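Local atomic coordinates of A putative transcriptional regulator (Rhodococcus sp., PDB entry 2HKU), a protein that probably binds cis-regulatory DNA as a dimeric transcriptional regulator of the TetR family. Residues 90-95 / 147-152; 102-107 / 191-196. All coordinates share one frame; numbering follows the deposited sequence.

Contact 1: residues 90-95 / 147-152; sequences ETVGDY and IRTLMR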
ATOM      1  N   GLU A  90      19.988  18.420 -11.519  1.00 53.17           N
ATOM      2  CA  GLU A  90      19.826  19.598 -10.676  1.00 52.88           C
ATOM      3  C   GLU A  90      18.600  20.407 -11.088  1.00 53.27           C
ATOM      4  O   GLU A  90      18.395  20.682 -12.270  1.00 55.26           O
ATOM      5  CB  GLU A  90      21.078  20.474 -10.734  1.00 53.25           C
ATOM      6  CG  GLU A  90      22.319  19.822 -10.146  1.00 53.87           C
ATOM      7  CD  GLU A  90      22.632  20.321  -8.748  1.00 57.41           C
ATOM      8  OE1 GLU A  90      23.155  19.528  -7.937  1.00 57.25           O
ATOM      9  OE2 GLU A  90      22.356  21.505  -8.462  1.00 53.15           O
ATOM     10  N   THR A  91      17.790  20.786 -10.106  1.00 52.83           N
ATOM     11  CA  THR A  91      18.253  20.888  -8.727  1.00 50.87           C
ATOM     12  C   THR A  91      17.798  19.689  -7.903  1.00 49.89           C
ATOM     13  O   THR A  91      17.091  18.813  -8.400  1.00 49.18           O
ATOM     14  CB  THR A  91      17.751  22.180  -8.058  1.00 50.35           C
ATOM     15  OG1 THR A  91      16.601  21.889  -7.253  1.00 50.59           O
ATOM     16  CG2 THR A  91      17.380  23.215  -9.108  1.00 50.80           C
ATOM     17  N   VAL A  92      18.210  19.657  -6.639  1.00 48.28           N
ATOM     18  CA  VAL A  92      17.790  18.612  -5.728  1.00 48.78           C
ATOM     19  C   VAL A  92      16.250  18.563  -5.457  1.00 48.57           C
ATOM     20  O   VAL A  92      15.611  17.462  -5.536  1.00 49.10           O
ATOM     21  CB  VAL A  92      18.596  18.652  -4.437  1.00 47.98           C
ATOM     22  CG1 VAL A  92      17.881  17.927  -3.315  1.00 48.48           C
ATOM     23  CG2 VAL A  92      19.904  17.974  -4.662  1.00 49.51           C
ATOM     24  N   GLY A  93      15.653  19.725  -5.184  1.00 47.09           N
ATOM     25  CA  GLY A  93      14.215  19.815  -4.997  1.00 44.92           C
ATOM     26  C   GLY A  93      13.615  19.224  -6.229  1.00 43.80           C
ATOM     27  O   GLY A  93      12.628  18.501  -6.183  1.00 44.42           O
ATOM     28  N   ASP A  94      14.262  19.485  -7.350  1.00 43.20           N
ATOM     29  CA  ASP A  94      13.762  19.074  -8.644  1.00 42.26           C
ATOM     30  C   ASP A  94      14.018  17.582  -8.966  1.00 40.79           C
ATOM     31  O   ASP A  94      13.339  16.982  -9.788  1.00 40.28           O
ATOM     32  CB  ASP A  94      14.517  19.854  -9.662  1.00 43.18           C
ATOM     33  CG  ASP A  94      13.659  20.330 -10.747  1.00 47.16           C
ATOM     34  OD1 ASP A  94      13.247  19.445 -11.514  1.00 50.30           O
ATOM     35  OD2 ASP A  94      13.400  21.583 -10.824  1.00 45.09           O
ATOM     36  N   TYR A  95      15.068  17.049  -8.378  1.00 39.31           N
ATOM     37  CA  TYR A  95      15.413  15.635  -8.514  1.00 38.82           C
ATOM     38  C   TYR A  95      14.318  14.827  -7.808  1.00 36.95           C
ATOM     39  O   TYR A  95      13.788  13.883  -8.385  1.00 37.21           O
ATOM     40  CB  TYR A  95      16.745  15.432  -7.835  1.00 37.89           C
ATOM     41  CG  TYR A  95      17.219  14.018  -7.634  1.00 40.94           C
ATOM     42  CD1 TYR A  95      18.187  13.457  -8.476  1.00 39.96           C
ATOM     43  CD2 TYR A  95      16.754  13.260  -6.549  1.00 40.74           C
ATOM     44  CE1 TYR A  95      18.639  12.180  -8.271  1.00 42.83           C
ATOM     45  CE2 TYR A  95      17.174  11.991  -6.343  1.00 40.32           C
ATOM     46  CZ  TYR A  95      18.129  11.441  -7.177  1.00 42.35           C
ATOM     47  OH  TYR A  95      18.570  10.162  -6.929  1.00 40.55           O
ATOM     48  N   ILE A 147      18.175   8.742  -1.068  1.00 26.34           N
ATOM     49  CA  ILE A 147      18.599   9.072   0.290  1.00 26.88           C
ATOM     50  C   ILE A 147      20.089   9.595   0.285  1.00 29.84           C
ATOM     51  O   ILE A 147      20.424  10.531   0.979  1.00 29.25           O
ATOM     52  CB  ILE A 147      18.361   7.883   1.342  1.00 27.38           C
ATOM     53  CG1 ILE A 147      16.882   7.378   1.368  1.00 24.90           C
ATOM     54  CG2 ILE A 147      18.768   8.252   2.784  1.00 24.51           C
ATOM     55  CD1 ILE A 147      15.836   8.494   1.704  1.00 23.93           C
ATOM     56  N   ARG A 148      20.926   9.004  -0.552  1.00 32.46           N
ATOM     57  CA  ARG A 148      22.292   9.489  -0.778  1.00 33.76           C
ATOM     58  C   ARG A 148      22.318  10.871  -1.452  1.00 34.12           C
ATOM     59  O   ARG A 148      23.088  11.716  -1.006  1.00 34.45           O
ATOM     60  CB  ARG A 148      23.055   8.499  -1.640  1.00 33.94           C
ATOM     61  CG  ARG A 148      24.592   8.723  -1.695  1.00 35.64           C
ATOM     62  CD  ARG A 148      25.092   7.580  -2.560  1.00 43.83           C
ATOM     63  NE  ARG A 148      26.535   7.488  -2.719  1.00 54.39           N
ATOM     64  CZ  ARG A 148      27.129   6.688  -3.605  1.00 57.01           C
ATOM     65  NH1 ARG A 148      26.402   5.922  -4.435  1.00 57.80           N
ATOM     66  NH2 ARG A 148      28.452   6.684  -3.674  1.00 61.04           N
ATOM     67  N   THR A 149      21.562  11.056  -2.546  1.00 35.42           N
ATOM     68  CA  THR A 149      21.370  12.391  -3.175  1.00 37.53           C
ATOM     69  C   THR A 149      21.060  13.492  -2.072  1.00 38.70           C
ATOM     70  O   THR A 149      21.756  14.515  -1.972  1.00 38.47           O
ATOM     71  CB  THR A 149      20.353  12.345  -4.320  1.00 36.91           C
ATOM     72  OG1 THR A 149      20.847  11.509  -5.364  1.00 39.41           O
ATOM     73  CG2 THR A 149      20.146  13.731  -4.951  1.00 37.14           C
ATOM     74  N   LEU A 150      20.116  13.196  -1.174  1.00 38.14           N
ATOM     75  CA  LEU A 150      19.806  14.037  -0.039  1.00 38.56           C
ATOM     76  C   LEU A 150      20.916  14.198   0.979  1.00 39.43           C
ATOM     77  O   LEU A 150      21.151  15.300   1.472  1.00 39.51           O
ATOM     78  CB  LEU A 150      18.546  13.524   0.709  1.00 37.35           C
ATOM     79  CG  LEU A 150      17.194  13.472  -0.007  1.00 37.90           C
ATOM     80  CD1 LEU A 150      16.061  13.078   1.048  1.00 33.19           C
ATOM     81  CD2 LEU A 150      16.863  14.767  -0.718  1.00 33.89           C
HETATM   82  N   MSE A 151      21.530  13.098   1.414  1.00 40.52           N
HETATM   83  CA  MSE A 151      22.523  13.229   2.471  1.00 41.51           C
HETATM   84  C   MSE A 151      23.768  14.023   2.033  1.00 41.54           C
HETATM   85  O   MSE A 151      24.386  14.657   2.875  1.00 40.60           O
HETATM   86  CB  MSE A 151      22.978  11.890   3.030  1.00 41.15           C
HETATM   87  CG  MSE A 151      21.926  11.164   3.832  1.00 42.72           C
HETATM   88 SE   MSE A 151      22.554   9.286   3.918  0.70 42.48          SE
HETATM   89  CE  MSE A 151      23.960   9.533   5.294  1.00 45.22           C
ATOM     90  N   ARG A 152      24.114  13.944   0.748  1.00 43.08           N
ATOM     91  CA  ARG A 152      25.394  14.449   0.269  1.00 44.83           C
ATOM     92  C   ARG A 152      25.155  15.912   0.008  1.00 45.74           C
ATOM     93  O   ARG A 152      26.087  16.707   0.107  1.00 45.72           O
ATOM     94  CB  ARG A 152      25.942  13.716  -0.980  1.00 44.55           C
ATOM     95  CG  ARG A 152      25.237  13.976  -2.307  1.00 44.41           C
ATOM     96  CD  ARG A 152      26.097  13.549  -3.481  1.00 46.01           C
ATOM     97  NE  ARG A 152      25.307  13.415  -4.717  1.00 49.13           N
ATOM     98  CZ  ARG A 152      25.122  14.375  -5.626  1.00 53.56           C
ATOM     99  NH1 ARG A 152      25.654  15.601  -5.464  1.00 53.32           N
ATOM    100  NH2 ARG A 152      24.382  14.122  -6.710  1.00 51.44           N
TER

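Contact 2: residues 102-107 / 191-196; sequences SLLGPG and EEAVAV. With EDO (1,2-ethanediol), chain F.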
ATOM      1  N   SER A 102       7.544  10.695 -11.099  1.00 24.60           N
ATOM      2  CA  SER A 102       7.585   9.504 -11.999  1.00 25.11           C
ATOM      3  C   SER A 102       6.883   8.279 -11.412  1.00 24.80           C
ATOM      4  O   SER A 102       6.031   7.624 -12.054  1.00 26.59           O
ATOM      5  CB  SER A 102       9.057   9.072 -12.281  1.00 23.57           C
ATOM      6  OG  SER A 102       9.087   8.117 -13.342  1.00 23.97           O
ATOM      7  N   LEU A 103       7.280   7.936 -10.193  1.00 26.38           N
ATOM      8  CA  LEU A 103       6.647   6.761  -9.512  1.00 26.48           C
ATOM      9  C   LEU A 103       5.141   6.972  -9.328  1.00 25.43           C
ATOM     10  O   LEU A 103       4.422   6.076  -9.520  1.00 25.72           O
ATOM     11  CB  LEU A 103       7.329   6.506  -8.154  1.00 25.26           C
ATOM     12  CG  LEU A 103       8.782   6.040  -8.285  1.00 25.82           C
ATOM     13  CD1 LEU A 103       9.298   5.999  -6.902  1.00 22.18           C
ATOM     14  CD2 LEU A 103       8.875   4.653  -9.069  1.00 24.74           C
ATOM     15  N   LEU A 104       4.685   8.182  -8.970  1.00 27.72           N
ATOM     16  CA  LEU A 104       3.263   8.402  -8.668  1.00 27.26           C
ATOM     17  C   LEU A 104       2.450   8.631  -9.899  1.00 29.72           C
ATOM     18  O   LEU A 104       1.222   8.428  -9.911  1.00 28.92           O
ATOM     19  CB  LEU A 104       3.057   9.536  -7.653  1.00 27.15           C
ATOM     20  CG  LEU A 104       3.683   9.232  -6.286  1.00 24.79           C
ATOM     21  CD1 LEU A 104       3.506  10.352  -5.258  1.00 27.06           C
ATOM     22  CD2 LEU A 104       3.117   7.927  -5.714  1.00 30.37           C
ATOM     23  N   GLY A 105       3.124   9.029 -10.984  1.00 30.77           N
ATOM     24  CA  GLY A 105       2.417   9.241 -12.227  1.00 29.43           C
ATOM     25  C   GLY A 105       2.602   8.179 -13.273  1.00 30.60           C
ATOM     26  O   GLY A 105       1.878   7.177 -13.280  1.00 30.76           O
ATOM     27  N   PRO A 106       3.575   8.367 -14.211  1.00 29.87           N
ATOM     28  CA  PRO A 106       3.625   7.291 -15.158  1.00 29.20           C
ATOM     29  C   PRO A 106       4.028   5.895 -14.591  1.00 27.14           C
ATOM     30  O   PRO A 106       3.737   4.908 -15.216  1.00 28.38           O
ATOM     31  CB  PRO A 106       4.665   7.770 -16.217  1.00 28.87           C
ATOM     32  CG  PRO A 106       5.426   8.780 -15.549  1.00 29.27           C
ATOM     33  CD  PRO A 106       4.591   9.408 -14.480  1.00 32.03           C
ATOM     34  N   GLY A 107       4.752   5.825 -13.485  1.00 28.53           N
ATOM     35  CA  GLY A 107       5.187   4.479 -12.948  1.00 28.66           C
ATOM     36  C   GLY A 107       4.091   3.871 -12.039  1.00 28.00           C
ATOM     37  O   GLY A 107       4.273   2.787 -11.480  1.00 26.25           O
ATOM     38  N   GLU A 191      -1.049  15.661  -7.243  1.00 32.55           N
ATOM     39  CA  GLU A 191      -0.399  16.730  -6.519  1.00 33.09           C
ATOM     40  C   GLU A 191      -0.399  16.503  -5.002  1.00 29.43           C
ATOM     41  O   GLU A 191       0.592  16.724  -4.315  1.00 29.78           O
ATOM     42  CB  GLU A 191      -1.104  18.081  -6.893  1.00 34.72           C
ATOM     43  CG  GLU A 191      -0.396  19.322  -6.410  1.00 36.53           C
ATOM     44  CD  GLU A 191      -0.710  20.604  -7.265  1.00 40.24           C
ATOM     45  OE1 GLU A 191      -1.788  20.687  -7.967  1.00 44.54           O
ATOM     46  OE2 GLU A 191       0.152  21.542  -7.191  1.00 49.64           O
ATOM     47  N   GLU A 192      -1.514  16.075  -4.465  1.00 26.10           N
ATOM     48  CA  GLU A 192      -1.585  15.827  -3.068  1.00 26.29           C
ATOM     49  C   GLU A 192      -0.663  14.688  -2.608  1.00 23.97           C
ATOM     50  O   GLU A 192      -0.057  14.837  -1.577  1.00 26.54           O
ATOM     51  CB  GLU A 192      -3.006  15.537  -2.660  1.00 24.46           C
ATOM     52  CG  GLU A 192      -3.827  16.842  -2.677  1.00 28.05           C
ATOM     53  CD  GLU A 192      -5.299  16.529  -2.570  1.00 30.04           C
ATOM     54  OE1 GLU A 192      -5.815  15.897  -3.504  1.00 29.33           O
ATOM     55  OE2 GLU A 192      -5.878  16.816  -1.501  1.00 29.57           O
ATOM     56  N   ALA A 193      -0.569  13.632  -3.400  1.00 24.91           N
ATOM     57  CA  ALA A 193       0.303  12.436  -3.075  1.00 24.05           C
ATOM     58  C   ALA A 193       1.777  12.852  -3.146  1.00 24.18           C
ATOM     59  O   ALA A 193       2.522  12.542  -2.304  1.00 22.51           O
ATOM     60  CB  ALA A 193       0.010  11.347  -3.991  1.00 24.30           C
ATOM     61  N   VAL A 194       2.181  13.640  -4.171  1.00 24.60           N
ATOM     62  CA  VAL A 194       3.501  14.184  -4.193  1.00 23.72           C
ATOM     63  C   VAL A 194       3.833  15.004  -2.960  1.00 24.47           C
ATOM     64  O   VAL A 194       4.923  14.863  -2.342  1.00 24.78           O
ATOM     65  CB  VAL A 194       3.744  14.970  -5.545  1.00 25.96           C
ATOM     66  CG1 VAL A 194       5.019  15.732  -5.429  1.00 27.82           C
ATOM     67  CG2 VAL A 194       3.839  13.978  -6.690  1.00 24.57           C
ATOM     68  N   ALA A 195       2.876  15.838  -2.535  1.00 24.32           N
ATOM     69  CA  ALA A 195       3.043  16.651  -1.323  1.00 23.81           C
ATOM     70  C   ALA A 195       3.197  15.810  -0.030  1.00 22.97           C
ATOM     71  O   ALA A 195       3.870  16.206   0.910  1.00 22.61           O
ATOM     72  CB  ALA A 195       1.877  17.650  -1.179  1.00 22.94           C
ATOM     73  N   VAL A 196       2.571  14.642   0.040  1.00 22.72           N
ATOM     74  CA  VAL A 196       2.772  13.778   1.269  1.00 22.61           C
ATOM     75  C   VAL A 196       4.287  13.364   1.295  1.00 21.27           C
ATOM     76  O   VAL A 196       4.917  13.426   2.331  1.00 21.75           O
ATOM     77  CB  VAL A 196       1.821  12.495   1.254  1.00 22.47           C
ATOM     78  CG1 VAL A 196       2.328  11.420   2.160  1.00 23.88           C
ATOM     79  CG2 VAL A 196       0.277  12.863   1.572  1.00 19.65           C
TER
HETATM   80  C1  EDO F 304       4.852  19.105  -2.150  1.00 48.08           C
HETATM   81  O1  EDO F 304       4.473  20.161  -1.183  1.00 47.46           O
HETATM   82  C2  EDO F 304       4.392  19.213  -3.613  1.00 48.38           C
HETATM   83  O2  EDO F 304       2.965  19.049  -3.825  1.00 52.80           O

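Contact 1: residues 90-95 / 147-152
Thr149 and Leu150 of helix 125-152 meet Val92 and Tyr95 at the start of helix 92-104, burying 194 Å² in all, and the aromatic ring carries the closest part of the contact. Thr149 comes first along the helix and makes two kinds of approach. Its CG2 stands 3.6 Å from the centroid of the Tyr95 ring and 8° off the ring normal, a CH-pi contact over the middle of one face. This follows from the threonine rotamer, which sets CG2 anti to the backbone N (OG1 at chi1 -64°), while the ring arrives from the opposite direction. Thr149 OG1 lies beside the phenol end, 3.1 Å from Tyr95 OH. This threonine hydroxyl hydrogen-bonds to the carbonyl O of Ala145, one turn earlier. Thr149 CG2 also approaches Val92 CG2 at 4.3 Å. Replacing Tyr95 by an alanine would probably leave the Thr149 methyl without the ring face it rests on and open a gap beside Ala145 and Leu146, which the ring also touches. Leu150 follows. Leu150 CA lies 7.6 Å from Val92 CA, about as close as Thr149 CA comes, and Leu150 CD2 reaches Val92 CG1 at 4.2 Å, a purely apolar pair. At the end of the helix Arg152 stays more distant, its NH1 5.3 Å from Glu90 OE1, opposite charges near each other but not in contact. Thr91 holds the N-cap position just before helix 92-104; its OG1 accepts a weak capping bond from Asp94 N, doubtful because that N sits too close to a neighbour in the model, and also hydrogen-bonds to the carbonyl O of Arg208. The whole is a helix-helix contact at the N-cap end of helix 92-104, within the all-helical C-terminal domain of a TetR-type regulator.

Contact 2: residues 102-107 / 191-196
An apolar helix-helix contact in the C-terminal domain of this TetR-family protein brings the last turn of helix 92-104 against helix 190-201, and one leucine methyl makes it. Leu104 points toward the other helix and covers it with CD1 alone. With CG anti to the carbonyl carbon (chi1 -63°) and the chain then extended (chi2 179°), CD1 is carried out to the end of the side chain. Leu104 CD1 lies 3.8 Å from Ala193 CB and 3.9 Å from Val194 CG2. On the main chain, Leu104 CD1 is 3.7 Å from both Ala193 C and Val194 N. The methyl therefore rests on the peptide link between the two residues, with a methyl from each beside it. The small side chain of Ala193 is consistent with so close an approach; the nearest CA atoms across the contact, Leu104 CA and Val194 CA, are 7.3 Å apart. No hydrogen bond crosses, and the buried area sums to 107 Å². Past Leu104 the helix ends, Gly105 leaving helical angles first, and Gly107 N closes the turn on Ser102 O at 2.6 Å. A 1,2-ethanediol, probably from the crystallisation liquor, lies closest to Ala195, its C1 3.2 Å from Ala195 CA; Val194 CG1 is 4.0 Å from its C2, and its O2 gives a weak hydrogen bond to Glu191 O. Helix 161-181 packs alongside: Ile172 and Val176 touch Leu104, Lys179 NZ bonds to its carbonyl O, and Leu175 touches Val196, which also meets Lys166 of the second subunit; Ala82 of helix 63-87 meets Ser102 and Leu103.

Helix 92-104 joins the two contacts, its first turn serving contact 1 and its last turn contact 2. The contact centres lie about 17 Å apart and their nearest atoms about 8 Å, so they do not touch. Their segments alternate along the chain: the partner of contact 1, 147-152, falls between the two segments of contact 2. One helix is thus fastened near its start to helix 125-152 and near its end to helix 190-201. Contact 1 is the more peripheral, about 20 Å from the centre of the chain against about 12 Å for contact 2. Neither includes residues of the predicted helix-turn-helix, 41-60, and only contact 2 has neighbours in the second subunit.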